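Local coordinates for porin protein associated with imipenem resistance (Acinetobacter baumannii, PDB 4FUV), which forms an eight-stranded beta-barrel in the outer membrane that probably takes part in uptake of ornithine and the carbapenem imipenem, at residues S64-D69 with Y108-N113; N78-P83 with G94-A99; N123-I128 with G190-E195; V178-S183 with E196-E201. All blocks are in the same frame, centred on the assembly; numbering follows the deposited sequence.

Contact 1 (S64-D69 with Y108-N113); sequences STYDLD and YDLTRN
Arg112 lies alongside Tyr66 across a non-hydrogen-bonded pair of two antiparallel strands, and its chain can be followed outward atom by atom. Arg112 CB sits 3.7 Å from Tyr66 CE2, CG stays beside the same ring carbon, and CD reaches the phenol end, 3.6 Å from Tyr66 OH. With CG anti to the backbone N (chi1 167°) and the chain extended to NE, the arginine follows one side of the ring to its hydroxyl. At NE it turns polar: NE donates to Ser64 OG at 2.8 Å, nearly straight at 168° and in the guanidinium plane. Tyr66 OH stands over the centre of one guanidinium face, 3.0 Å from Arg112 CZ, too poorly angled to any N-H to be a hydrogen bond. A water lies close to Ser64 OG and accepts a long bond from Arg112 NH2. Behind this, Thr65, Asp67 and Asp69 exchange paired backbone bonds with Asn113, Thr111 and Asp109. Strands 64-81 and 95-114 are long barrel strands, extended here past the closed barrel. Asp67 and Asp69 turn their carboxylates to Ser56 and Ser54 on strand 42-56, while Thr111 bonds Asn137 on strand 134-144, which flanks 108-113 on its other edge.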
loop_
_atom_site.group_PDB
_atom_site.type_symbol
_atom_site.label_atom_id
_atom_site.label_comp_id
_atom_site.label_asym_id
_atom_site.label_seq_id
_atom_site.Cartn_x
_atom_site.Cartn_y
_atom_site.Cartn_z
ATOM N N SER A 64 -16.259 2.424 2.454
ATOM C CA SER A 64 -17.043 1.892 1.343
ATOM C C SER A 64 -17.078 0.371 1.328
ATOM O O SER A 64 -16.119 -0.302 1.716
ATOM C CB SER A 64 -16.542 2.395 -0.013
ATOM O OG SER A 64 -16.922 3.735 -0.256
ATOM N N THR A 65 -18.196 -0.150 0.850
ATOM C CA THR A 65 -18.370 -1.568 0.626
ATOM C C THR A 65 -18.660 -1.767 -0.858
ATOM O O THR A 65 -19.337 -0.942 -1.481
ATOM C CB THR A 65 -19.524 -2.095 1.503
ATOM O OG1 THR A 65 -18.978 -2.696 2.681
ATOM C CG2 THR A 65 -20.370 -3.104 0.763
ATOM N N TYR A 66 -18.122 -2.838 -1.433
ATOM C CA TYR A 66 -18.359 -3.142 -2.838
ATOM C C TYR A 66 -19.087 -4.474 -2.999
ATOM O O TYR A 66 -18.871 -5.406 -2.228
ATOM C CB TYR A 66 -17.043 -3.135 -3.616
ATOM C CG TYR A 66 -16.369 -1.779 -3.624
ATOM C CD1 TYR A 66 -15.564 -1.377 -2.568
ATOM C CD2 TYR A 66 -16.551 -0.894 -4.684
ATOM C CE1 TYR A 66 -14.949 -0.143 -2.567
ATOM C CE2 TYR A 66 -15.936 0.341 -4.695
ATOM C CZ TYR A 66 -15.142 0.716 -3.628
ATOM O OH TYR A 66 -14.531 1.951 -3.617
ATOM N N ASP A 67 -19.970 -4.538 -3.991
ATOM C CA ASP A 67 -20.668 -5.767 -4.347
ATOM C C ASP A 67 -20.517 -5.969 -5.849
ATOM O O ASP A 67 -20.852 -5.082 -6.636
ATOM C CB ASP A 67 -22.159 -5.684 -3.983
ATOM C CG ASP A 67 -22.396 -5.417 -2.502
ATOM O OD1 ASP A 67 -21.581 -5.868 -1.668
ATOM O OD2 ASP A 67 -23.407 -4.751 -2.170
ATOM N N LEU A 68 -20.017 -7.134 -6.250
ATOM C CA LEU A 68 -19.761 -7.413 -7.662
ATOM C C LEU A 68 -20.552 -8.627 -8.163
ATOM O O LEU A 68 -20.439 -9.730 -7.619
ATOM C CB LEU A 68 -18.269 -7.650 -7.884
ATOM C CG LEU A 68 -17.600 -7.397 -9.244
ATOM C CD1 LEU A 68 -16.143 -7.791 -9.157
ATOM C CD2 LEU A 68 -18.260 -8.129 -10.397
ATOM N N ASP A 69 -21.344 -8.413 -9.207
ATOM C CA ASP A 69 -21.956 -9.509 -9.944
ATOM C C ASP A 69 -21.336 -9.562 -11.336
ATOM O O ASP A 69 -21.041 -8.528 -11.944
ATOM C CB ASP A 69 -23.475 -9.339 -10.034
ATOM C CG ASP A 69 -24.157 -9.471 -8.682
ATOM O OD1 ASP A 69 -23.666 -10.257 -7.845
ATOM O OD2 ASP A 69 -25.181 -8.789 -8.454
ATOM N N TYR A 108 -21.132 -6.976 -16.174
ATOM C CA TYR A 108 -20.644 -6.595 -14.860
ATOM C C TYR A 108 -21.672 -5.677 -14.178
ATOM O O TYR A 108 -22.241 -4.784 -14.807
ATOM C CB TYR A 108 -19.284 -5.913 -14.994
ATOM C CG TYR A 108 -18.267 -6.759 -15.732
ATOM C CD1 TYR A 108 -18.176 -6.737 -17.123
ATOM C CD2 TYR A 108 -17.409 -7.601 -15.041
ATOM C CE1 TYR A 108 -17.232 -7.531 -17.802
ATOM C CE2 TYR A 108 -16.484 -8.390 -15.704
ATOM C CZ TYR A 108 -16.397 -8.355 -17.083
ATOM O OH TYR A 108 -15.464 -9.158 -17.724
ATOM N N ASP A 109 -21.930 -5.926 -12.900
ATOM C CA ASP A 109 -22.812 -5.079 -12.107
ATOM C C ASP A 109 -22.134 -4.790 -10.771
ATOM O O ASP A 109 -22.202 -5.600 -9.846
ATOM C CB ASP A 109 -24.166 -5.760 -11.889
ATOM C CG ASP A 109 -25.121 -4.917 -11.051
ATOM O OD1 ASP A 109 -25.070 -5.011 -9.804
ATOM O OD2 ASP A 109 -25.925 -4.158 -11.634
ATOM N N LEU A 110 -21.466 -3.639 -10.689
ATOM C CA LEU A 110 -20.716 -3.240 -9.502
ATOM C C LEU A 110 -21.459 -2.182 -8.687
ATOM O O LEU A 110 -21.906 -1.175 -9.229
ATOM C CB LEU A 110 -19.359 -2.685 -9.909
ATOM C CG LEU A 110 -18.527 -2.110 -8.767
ATOM C CD1 LEU A 110 -18.072 -3.213 -7.820
ATOM C CD2 LEU A 110 -17.343 -1.341 -9.315
ATOM N N THR A 111 -21.575 -2.406 -7.383
ATOM C CA THR A 111 -22.244 -1.456 -6.498
ATOM C C THR A 111 -21.329 -1.014 -5.361
ATOM O O THR A 111 -20.806 -1.840 -4.615
ATOM C CB THR A 111 -23.493 -2.071 -5.898
ATOM O OG1 THR A 111 -24.449 -2.295 -6.937
ATOM C CG2 THR A 111 -24.090 -1.145 -4.858
ATOM N N ARG A 112 -21.116 0.290 -5.243
ATOM C CA ARG A 112 -20.348 0.825 -4.127
ATOM C C ARG A 112 -21.279 1.470 -3.103
ATOM O O ARG A 112 -22.038 2.381 -3.427
ATOM C CB ARG A 112 -19.304 1.831 -4.612
ATOM C CG ARG A 112 -18.666 2.664 -3.497
ATOM C CD ARG A 112 -17.647 3.637 -4.077
ATOM N NE ARG A 112 -16.697 4.110 -3.072
ATOM C CZ ARG A 112 -15.582 4.785 -3.353
ATOM N NH1 ARG A 112 -15.271 5.065 -4.615
ATOM N NH2 ARG A 112 -14.773 5.175 -2.375
ATOM N N ASN A 113 -21.215 0.984 -1.869
ATOM C CA ASN A 113 -21.984 1.551 -0.771
ATOM C C ASN A 113 -21.092 2.398 0.131
ATOM O O ASN A 113 -20.179 1.889 0.776
ATOM C CB ASN A 113 -22.664 0.441 0.037
ATOM C CG ASN A 113 -23.371 -0.569 -0.850
ATOM O OD1 ASN A 113 -22.943 -1.728 -0.966
ATOM N ND2 ASN A 113 -24.446 -0.134 -1.499
HETATM O O HOH W 1 -15.446 5.483 0.826
#

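Contact 2 (N78-P83 with G94-A99); sequences NAEIRP and GLYVAA
Glu80 OE1 takes a hydrogen bond from Arg82 NH1 at 3.2 Å, part of a salt bridge from the strand end to Arg82 just beyond it, and the same oxygen lies 4.0 Å above the plane of the Tyr96 ring, over its centre. The N-H points almost straight at it from within the guanidinium plane, meeting the carboxylate on its anti side, somewhat out of plane. The other oxygen, OE2, is held by a salt bridge to Arg22, so the carboxylate is gripped at both ends while it stacks on the ring, the two planes 23° apart; OE2 comes 3.5 Å from Tyr96 CE2. Two arginines about one carboxylate would favour its charged form. Tyr96 CG is wedged between its backbone N and carbonyl carbon (chi1 67°), which swings the ring back across the neighbouring strand, beneath the Glu80 carboxylate and beside the Arg82 guanidinium. Arg82 runs beside it, pointing the same way: its CG touches Tyr96 CB at 3.7 Å, and its guanidinium lies only 14° from the ring plane, with NH2 3.8 Å from Tyr96 CD1. Ile81 and Val97 form a hydrogen-bonded antiparallel pair, and on the face they share with Ala79 and Ala99, Ile81 CB meets Val97 CG1 at 3.6 Å. The strands join through a loop and the short helix 90-94, in a beta-hairpin of the barrel. Detergent molecules touch Pro83 and Leu95. Tyr96 OH bonds Glu167 on strand 162-172, whereas Val97 rests on Leu150 and Phe152 of strand 147-154.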
loop_
_atom_site.group_PDB
_atom_site.type_symbol
_atom_site.label_atom_id
_atom_site.label_comp_id
_atom_site.label_asym_id
_atom_site.label_seq_id
_atom_site.Cartn_x
_atom_site.Cartn_y
_atom_site.Cartn_z
ATOM N N ASN A 78 -8.268 -19.792 -30.236
ATOM C CA ASN A 78 -6.936 -19.197 -30.309
ATOM C C ASN A 78 -5.912 -20.087 -30.974
ATOM O O ASN A 78 -5.877 -21.300 -30.734
ATOM C CB ASN A 78 -6.412 -18.840 -28.913
ATOM C CG ASN A 78 -7.217 -17.754 -28.265
ATOM O OD1 ASN A 78 -7.690 -16.860 -28.944
ATOM N ND2 ASN A 78 -7.383 -17.828 -26.946
ATOM N N ALA A 79 -5.069 -19.473 -31.793
ATOM C CA ALA A 79 -3.788 -20.084 -32.166
ATOM C C ALA A 79 -2.801 -19.817 -31.038
ATOM O O ALA A 79 -2.761 -18.707 -30.489
ATOM C CB ALA A 79 -3.275 -19.483 -33.461
ATOM N N GLU A 80 -2.005 -20.820 -30.679
ATOM C CA GLU A 80 -0.924 -20.610 -29.722
ATOM C C GLU A 80 0.438 -20.863 -30.381
ATOM O O GLU A 80 0.706 -21.938 -30.919
ATOM C CB GLU A 80 -1.099 -21.493 -28.479
ATOM C CG GLU A 80 -2.479 -21.363 -27.826
ATOM C CD GLU A 80 -2.577 -22.120 -26.510
ATOM O OE1 GLU A 80 -1.776 -23.059 -26.284
ATOM O OE2 GLU A 80 -3.456 -21.768 -25.697
ATOM N N ILE A 81 1.293 -19.860 -30.331
ATOM C CA ILE A 81 2.601 -19.955 -30.950
ATOM C C ILE A 81 3.684 -20.028 -29.887
ATOM O O ILE A 81 3.826 -19.126 -29.063
ATOM C CB ILE A 81 2.876 -18.776 -31.913
ATOM C CG1 ILE A 81 1.937 -18.845 -33.119
ATOM C CG2 ILE A 81 4.351 -18.818 -32.402
ATOM C CD1 ILE A 81 0.688 -18.024 -33.009
ATOM N N ARG A 82 4.450 -21.116 -29.924
ATOM C CA ARG A 82 5.521 -21.345 -28.962
ATOM C C ARG A 82 6.874 -21.182 -29.643
ATOM O O ARG A 82 7.293 -22.070 -30.382
ATOM C CB ARG A 82 5.393 -22.759 -28.375
ATOM C CG ARG A 82 4.189 -22.949 -27.468
ATOM C CD ARG A 82 4.013 -24.435 -27.030
ATOM N NE ARG A 82 3.340 -24.528 -25.736
ATOM C CZ ARG A 82 2.053 -24.229 -25.536
ATOM N NH1 ARG A 82 1.281 -23.839 -26.549
ATOM N NH2 ARG A 82 1.530 -24.344 -24.323
ATOM N N PRO A 83 7.544 -20.032 -29.426
ATOM C CA PRO A 83 8.832 -19.785 -30.098
ATOM C C PRO A 83 9.879 -20.843 -29.743
ATOM O O PRO A 83 10.755 -21.118 -30.551
ATOM C CB PRO A 83 9.249 -18.393 -29.579
ATOM C CG PRO A 83 7.925 -17.704 -29.289
ATOM C CD PRO A 83 7.042 -18.827 -28.732
ATOM N N GLY A 94 6.834 -23.934 -22.431
ATOM C CA GLY A 94 5.569 -23.424 -21.917
ATOM C C GLY A 94 5.220 -22.002 -22.318
ATOM O O GLY A 94 4.078 -21.550 -22.118
ATOM N N LEU A 95 6.180 -21.281 -22.892
ATOM C CA LEU A 95 5.929 -19.880 -23.259
ATOM C C LEU A 95 5.224 -19.747 -24.622
ATOM O O LEU A 95 5.669 -20.315 -25.628
ATOM C CB LEU A 95 7.238 -19.086 -23.250
ATOM C CG LEU A 95 7.920 -18.901 -21.898
ATOM C CD1 LEU A 95 9.361 -18.399 -22.108
ATOM C CD2 LEU A 95 7.144 -17.913 -21.037
ATOM N N TYR A 96 4.124 -19.005 -24.671
ATOM C CA TYR A 96 3.419 -18.874 -25.939
ATOM C C TYR A 96 2.736 -17.526 -26.139
ATOM O O TYR A 96 2.403 -16.837 -25.181
ATOM C CB TYR A 96 2.396 -20.006 -26.139
ATOM C CG TYR A 96 1.197 -19.999 -25.192
ATOM C CD1 TYR A 96 1.269 -20.614 -23.946
ATOM C CD2 TYR A 96 -0.019 -19.401 -25.556
ATOM C CE1 TYR A 96 0.178 -20.640 -23.080
ATOM C CE2 TYR A 96 -1.125 -19.413 -24.683
ATOM C CZ TYR A 96 -1.007 -20.037 -23.448
ATOM O OH TYR A 96 -2.060 -20.056 -22.560
ATOM N N VAL A 97 2.532 -17.167 -27.401
ATOM C CA VAL A 97 1.672 -16.038 -27.739
ATOM C C VAL A 97 0.385 -16.591 -28.329
ATOM O O VAL A 97 0.411 -17.496 -29.186
ATOM C CB VAL A 97 2.353 -15.039 -28.722
ATOM C CG1 VAL A 97 2.917 -15.767 -29.900
ATOM C CG2 VAL A 97 1.364 -13.962 -29.189
ATOM N N ALA A 98 -0.728 -16.082 -27.823
ATOM C CA ALA A 98 -2.075 -16.456 -28.260
ATOM C C ALA A 98 -2.662 -15.372 -29.160
ATOM O O ALA A 98 -2.649 -14.181 -28.827
ATOM C CB ALA A 98 -2.987 -16.655 -27.040
ATOM N N ALA A 99 -3.196 -15.790 -30.294
ATOM C CA ALA A 99 -3.877 -14.878 -31.186
ATOM C C ALA A 99 -5.111 -15.587 -31.710
ATOM O O ALA A 99 -5.046 -16.729 -32.154
ATOM C CB ALA A 99 -2.986 -14.487 -32.319
#

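Contact 3 (N123-I128 with G190-E195); sequences NNQDFI and GDQSLE
The Gln125 amide clasps the backbone of Gln192 where a short beta-hairpin, strands 119-122 and 125-129, meets the segment leading into helix 194-207. Gln125 uses both ends of its amide: OE1 receives the backbone N of Gln192 at 2.9 Å, on a lone pair in the carbonyl plane, and NE2 donates to Gln192 O at 2.7 Å, again on a lone pair though with a bent N-H angle of 142°. Extension of the Gln125 chain, with CG anti to its backbone N (chi1 -179°), carries the amide across to that backbone. The Gln192 side chain in turn accepts from Asn123 ND2 through OE1 at 2.8 Å. One water donates to both Gln125 OE1 and Gln192 OE1, tying the amides together.

Further out, Thr188 OG1 bonds Gln125 NE2, and Glu201 OE1 takes the backbone N-H of Asn123, fixing the hairpin turn against the helix. Ser193, the N-cap, caps a backbone N of the first turn. Behind the hairpin, Asp126 forms a salt bridge with Arg118 of the second subunit. Phe127 packs under the first helical turn, CE2 3.9 Å from Leu194 CB, and Leu194 CD1 stands 4.2 Å from the ring centroid, only 5° off its normal, a CH-pi contact.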
loop_
_atom_site.group_PDB
_atom_site.type_symbol
_atom_site.label_atom_id
_atom_site.label_comp_id
_atom_site.label_asym_id
_atom_site.label_seq_id
_atom_site.Cartn_x
_atom_site.Cartn_y
_atom_site.Cartn_z
ATOM N N ASN A 123 -15.066 10.570 -10.794
ATOM C CA ASN A 123 -14.510 11.368 -11.893
ATOM C C ASN A 123 -13.454 12.379 -11.412
ATOM O O ASN A 123 -13.473 13.550 -11.803
ATOM C CB ASN A 123 -15.638 12.094 -12.638
ATOM C CG ASN A 123 -15.185 12.693 -13.954
ATOM O OD1 ASN A 123 -14.469 12.055 -14.722
ATOM N ND2 ASN A 123 -15.591 13.935 -14.216
ATOM N N ASN A 124 -12.549 11.926 -10.549
ATOM C CA ASN A 124 -11.440 12.759 -10.056
ATOM C C ASN A 124 -11.885 13.944 -9.207
ATOM O O ASN A 124 -11.176 14.946 -9.095
ATOM C CB ASN A 124 -10.539 13.231 -11.209
ATOM C CG ASN A 124 -9.963 12.072 -12.000
ATOM O OD1 ASN A 124 -9.626 11.036 -11.433
ATOM N ND2 ASN A 124 -9.874 12.232 -13.315
ATOM N N GLN A 125 -13.067 13.822 -8.617
ATOM C CA GLN A 125 -13.565 14.831 -7.694
ATOM C C GLN A 125 -13.954 14.154 -6.388
ATOM O O GLN A 125 -14.541 13.064 -6.386
ATOM C CB GLN A 125 -14.753 15.591 -8.284
ATOM C CG GLN A 125 -15.284 16.680 -7.364
ATOM C CD GLN A 125 -16.396 17.509 -7.985
ATOM O OE1 GLN A 125 -16.363 17.829 -9.174
ATOM N NE2 GLN A 125 -17.379 17.885 -7.168
ATOM N N ASP A 126 -13.589 14.785 -5.280
ATOM C CA ASP A 126 -13.904 14.246 -3.965
ATOM C C ASP A 126 -15.306 14.665 -3.530
ATOM O O ASP A 126 -15.714 15.809 -3.753
ATOM C CB ASP A 126 -12.883 14.721 -2.937
ATOM C CG ASP A 126 -11.484 14.173 -3.208
ATOM O OD1 ASP A 126 -11.367 13.038 -3.712
ATOM O OD2 ASP A 126 -10.505 14.878 -2.912
ATOM N N PHE A 127 -16.017 13.720 -2.914
ATOM C CA PHE A 127 -17.342 13.936 -2.358
ATOM C C PHE A 127 -17.387 13.328 -0.963
ATOM O O PHE A 127 -16.610 12.436 -0.649
ATOM C CB PHE A 127 -18.415 13.263 -3.213
ATOM C CG PHE A 127 -18.615 13.894 -4.561
ATOM C CD1 PHE A 127 -17.812 13.536 -5.631
ATOM C CD2 PHE A 127 -19.632 14.823 -4.766
ATOM C CE1 PHE A 127 -17.999 14.105 -6.882
ATOM C CE2 PHE A 127 -19.829 15.399 -6.007
ATOM C CZ PHE A 127 -19.005 15.031 -7.077
ATOM N N ILE A 128 -18.302 13.815 -0.130
ATOM C CA ILE A 128 -18.525 13.221 1.182
ATOM C C ILE A 128 -20.004 12.891 1.332
ATOM O O ILE A 128 -20.854 13.775 1.218
ATOM C CB ILE A 128 -18.097 14.164 2.330
ATOM C CG1 ILE A 128 -16.568 14.147 2.492
ATOM C CG2 ILE A 128 -18.755 13.736 3.643
ATOM C CD1 ILE A 128 -16.040 15.210 3.471
ATOM N N GLY A 190 -15.961 20.746 -5.415
ATOM C CA GLY A 190 -15.495 20.697 -6.782
ATOM C C GLY A 190 -16.511 21.253 -7.756
ATOM O O GLY A 190 -17.603 21.677 -7.371
ATOM N N ASP A 191 -16.151 21.211 -9.031
ATOM C CA ASP A 191 -16.937 21.814 -10.096
ATOM C C ASP A 191 -18.260 21.098 -10.387
ATOM O O ASP A 191 -19.251 21.730 -10.730
ATOM C CB ASP A 191 -16.089 21.850 -11.371
ATOM C CG ASP A 191 -16.086 23.204 -12.018
ATOM O OD1 ASP A 191 -15.339 24.086 -11.544
ATOM O OD2 ASP A 191 -16.833 23.389 -12.999
ATOM N N GLN A 192 -18.258 19.777 -10.244
ATOM C CA GLN A 192 -19.388 18.946 -10.629
ATOM C C GLN A 192 -20.252 18.573 -9.448
ATOM O O GLN A 192 -19.759 18.356 -8.345
ATOM C CB GLN A 192 -18.877 17.636 -11.271
ATOM C CG GLN A 192 -18.221 17.825 -12.633
ATOM C CD GLN A 192 -17.812 16.503 -13.288
ATOM O OE1 GLN A 192 -17.062 15.706 -12.710
ATOM N NE2 GLN A 192 -18.311 16.269 -14.499
ATOM N N SER A 193 -21.549 18.458 -9.689
ATOM C CA SER A 193 -22.426 17.809 -8.731
ATOM C C SER A 193 -22.181 16.308 -8.822
ATOM O O SER A 193 -21.595 15.821 -9.799
ATOM C CB SER A 193 -23.878 18.083 -9.094
ATOM O OG SER A 193 -24.177 17.451 -10.328
ATOM N N LEU A 194 -22.628 15.577 -7.809
ATOM C CA LEU A 194 -22.504 14.119 -7.797
ATOM C C LEU A 194 -23.086 13.488 -9.064
ATOM O O LEU A 194 -22.458 12.615 -9.662
ATOM C CB LEU A 194 -23.199 13.537 -6.558
ATOM C CG LEU A 194 -23.141 12.011 -6.416
ATOM C CD1 LEU A 194 -21.709 11.527 -6.606
ATOM C CD2 LEU A 194 -23.659 11.595 -5.049
ATOM N N GLU A 195 -24.285 13.935 -9.461
ATOM C CA GLU A 195 -24.962 13.392 -10.641
ATOM C C GLU A 195 -24.123 13.576 -11.908
ATOM O O GLU A 195 -24.016 12.672 -12.732
ATOM C CB GLU A 195 -26.349 14.031 -10.829
ATOM C CG GLU A 195 -27.406 13.568 -9.840
ATOM C CD GLU A 195 -27.358 14.303 -8.490
ATOM O OE1 GLU A 195 -26.467 15.165 -8.271
ATOM O OE2 GLU A 195 -28.227 14.007 -7.640
HETATM O O HOH W 2 -15.383 17.149 -11.512
#

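Contact 4 (V178-S183 with E196-E201); sequences VKLVSS and EAVNAE
Val198 reaches Leu180 and Ser182 because its two methyls straddle the line to the strand: with CG1 anti to the backbone N (chi1 166°) and CG2 anti to the carbonyl carbon, each branch has a strand partner of its own. Val198 CG1 meets Leu180 CB at 3.8 Å and Val198 CG2 meets Ser182 CB at the same 3.8 Å. Leu180 has an unusual first torsion, chi1 -112°, from which its CD1 extends to the helix, 3.5 Å from the carbonyl oxygen of Val198 and 3.8 Å from CB of Glu201. One methyl of the leucine thus sits against the backbone of one helical residue and the first side-chain carbon of another, three positions further on. The contact is van der Waals, and no hydrogen bond crosses it.

It joins helix 194-207 to strand 177-187 of the sheet that extends beyond the barrel: the helix, which follows that strand in the chain, folds back and lies antiparallel against it, the short segment axes 163° apart and 7.8 Å at their closest. Strand 177-187 is paired at its edges with 134-144 and 125-129; Leu180 also touches Ile136, and the backbone of Val181 is bonded to Asn137. Val122 of strand 119-122 packs on Ala197, Val198 and Glu201 from the hairpin side. The Glu201 chain, extended beyond CG, carries its carboxylate past Leu180 to Asn123.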
loop_
_atom_site.group_PDB
_atom_site.type_symbol
_atom_site.label_atom_id
_atom_site.label_comp_id
_atom_site.label_asym_id
_atom_site.label_seq_id
_atom_site.Cartn_x
_atom_site.Cartn_y
_atom_site.Cartn_z
ATOM N N VAL A 178 -22.867 0.924 -21.026
ATOM C CA VAL A 178 -22.648 1.308 -19.645
ATOM C C VAL A 178 -23.819 2.125 -19.093
ATOM O O VAL A 178 -24.407 2.944 -19.791
ATOM C CB VAL A 178 -21.296 2.061 -19.485
ATOM C CG1 VAL A 178 -21.241 3.263 -20.404
ATOM C CG2 VAL A 178 -21.043 2.473 -18.042
ATOM N N LYS A 179 -24.161 1.858 -17.840
ATOM C CA LYS A 179 -25.221 2.559 -17.126
ATOM C C LYS A 179 -24.722 2.726 -15.701
ATOM O O LYS A 179 -24.432 1.745 -15.006
ATOM C CB LYS A 179 -26.521 1.757 -17.148
ATOM C CG LYS A 179 -27.751 2.537 -16.694
ATOM N N LEU A 180 -24.560 3.977 -15.298
ATOM C CA LEU A 180 -24.087 4.322 -13.968
ATOM C C LEU A 180 -25.160 5.191 -13.321
ATOM O O LEU A 180 -25.691 6.080 -13.967
ATOM C CB LEU A 180 -22.793 5.126 -14.081
ATOM C CG LEU A 180 -21.493 4.508 -13.603
ATOM C CD1 LEU A 180 -20.346 5.487 -13.804
ATOM C CD2 LEU A 180 -21.632 4.133 -12.141
ATOM N N VAL A 181 -25.485 4.923 -12.062
ATOM C CA VAL A 181 -26.494 5.699 -11.343
ATOM C C VAL A 181 -26.110 5.788 -9.867
ATOM O O VAL A 181 -25.571 4.835 -9.297
ATOM C CB VAL A 181 -27.901 5.072 -11.490
ATOM C CG1 VAL A 181 -27.910 3.651 -10.957
ATOM C CG2 VAL A 181 -28.954 5.918 -10.781
ATOM N N SER A 182 -26.356 6.941 -9.254
ATOM C CA SER A 182 -26.091 7.109 -7.832
ATOM C C SER A 182 -27.403 7.382 -7.126
ATOM O O SER A 182 -28.352 7.855 -7.740
ATOM C CB SER A 182 -25.118 8.273 -7.584
ATOM O OG SER A 182 -25.748 9.531 -7.804
ATOM N N SER A 183 -27.457 7.055 -5.844
ATOM C CA SER A 183 -28.547 7.476 -4.995
ATOM C C SER A 183 -27.937 8.027 -3.715
ATOM O O SER A 183 -26.850 7.602 -3.301
ATOM C CB SER A 183 -29.491 6.312 -4.697
ATOM O OG SER A 183 -28.798 5.246 -4.080
ATOM N N GLU A 196 -23.511 14.746 -12.046
ATOM C CA GLU A 196 -22.708 15.047 -13.219
ATOM C C GLU A 196 -21.400 14.282 -13.214
ATOM O O GLU A 196 -20.911 13.861 -14.263
ATOM C CB GLU A 196 -22.414 16.543 -13.272
ATOM C CG GLU A 196 -23.636 17.382 -13.578
ATOM C CD GLU A 196 -23.392 18.862 -13.341
ATOM O OE1 GLU A 196 -22.643 19.198 -12.398
ATOM O OE2 GLU A 196 -23.944 19.685 -14.098
ATOM N N ALA A 197 -20.816 14.143 -12.030
ATOM C CA ALA A 197 -19.580 13.399 -11.886
ATOM C C ALA A 197 -19.851 11.942 -12.293
ATOM O O ALA A 197 -19.086 11.354 -13.060
ATOM C CB ALA A 197 -19.044 13.498 -10.450
ATOM N N VAL A 198 -20.963 11.385 -11.817
ATOM C CA VAL A 198 -21.330 10.001 -12.155
ATOM C C VAL A 198 -21.507 9.787 -13.663
ATOM O O VAL A 198 -20.931 8.861 -14.241
ATOM C CB VAL A 198 -22.596 9.546 -11.397
ATOM C CG1 VAL A 198 -23.146 8.278 -11.996
ATOM C CG2 VAL A 198 -22.269 9.331 -9.924
ATOM N N ASN A 199 -22.292 10.656 -14.290
ATOM C CA ASN A 199 -22.461 10.694 -15.747
ATOM C C ASN A 199 -21.172 10.947 -16.520
ATOM O O ASN A 199 -21.014 10.465 -17.640
ATOM C CB ASN A 199 -23.482 11.773 -16.129
ATOM C CG ASN A 199 -24.881 11.418 -15.699
ATOM O OD1 ASN A 199 -25.187 10.246 -15.476
ATOM N ND2 ASN A 199 -25.749 12.424 -15.589
ATOM N N ALA A 200 -20.270 11.734 -15.939
ATOM C CA ALA A 200 -18.974 11.962 -16.560
ATOM C C ALA A 200 -18.226 10.641 -16.638
ATOM O O ALA A 200 -17.637 10.320 -17.665
ATOM C CB ALA A 200 -18.172 12.961 -15.779
ATOM N N GLU A 201 -18.274 9.876 -15.549
ATOM C CA GLU A 201 -17.614 8.572 -15.496
ATOM C C GLU A 201 -18.241 7.560 -16.451
ATOM O O GLU A 201 -17.533 6.800 -17.094
ATOM C CB GLU A 201 -17.576 8.028 -14.073
ATOM C CG GLU A 201 -16.220 8.256 -13.409
ATOM C CD GLU A 201 -16.105 7.553 -12.081
ATOM O OE1 GLU A 201 -15.122 7.797 -11.352
ATOM O OE2 GLU A 201 -17.002 6.749 -11.769
#

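Overall arrangement
Contacts 1 and 2 are two stations on the same strand pair, 64-81 with 95-114: their centres lie 35 Å apart, on opposite sides of the chain's centre, and contact 2 is nested within the loop that contact 1 closes. Contacts 3 and 4 sit at the same end as contact 1, with centres about 19 Å and 14 Å from it, but do not touch it, their nearest atoms about 8 Å and 6 Å away. They meet each other, centres 11 Å apart, through helix 194-207: the Glu201-Asn123 pair links them, and Gln192 packs against Ala197 and Ala200. Bound detergent comes within about 4 Å of the side chains of Tyr108 in contact 1 and Pro83 in contact 2.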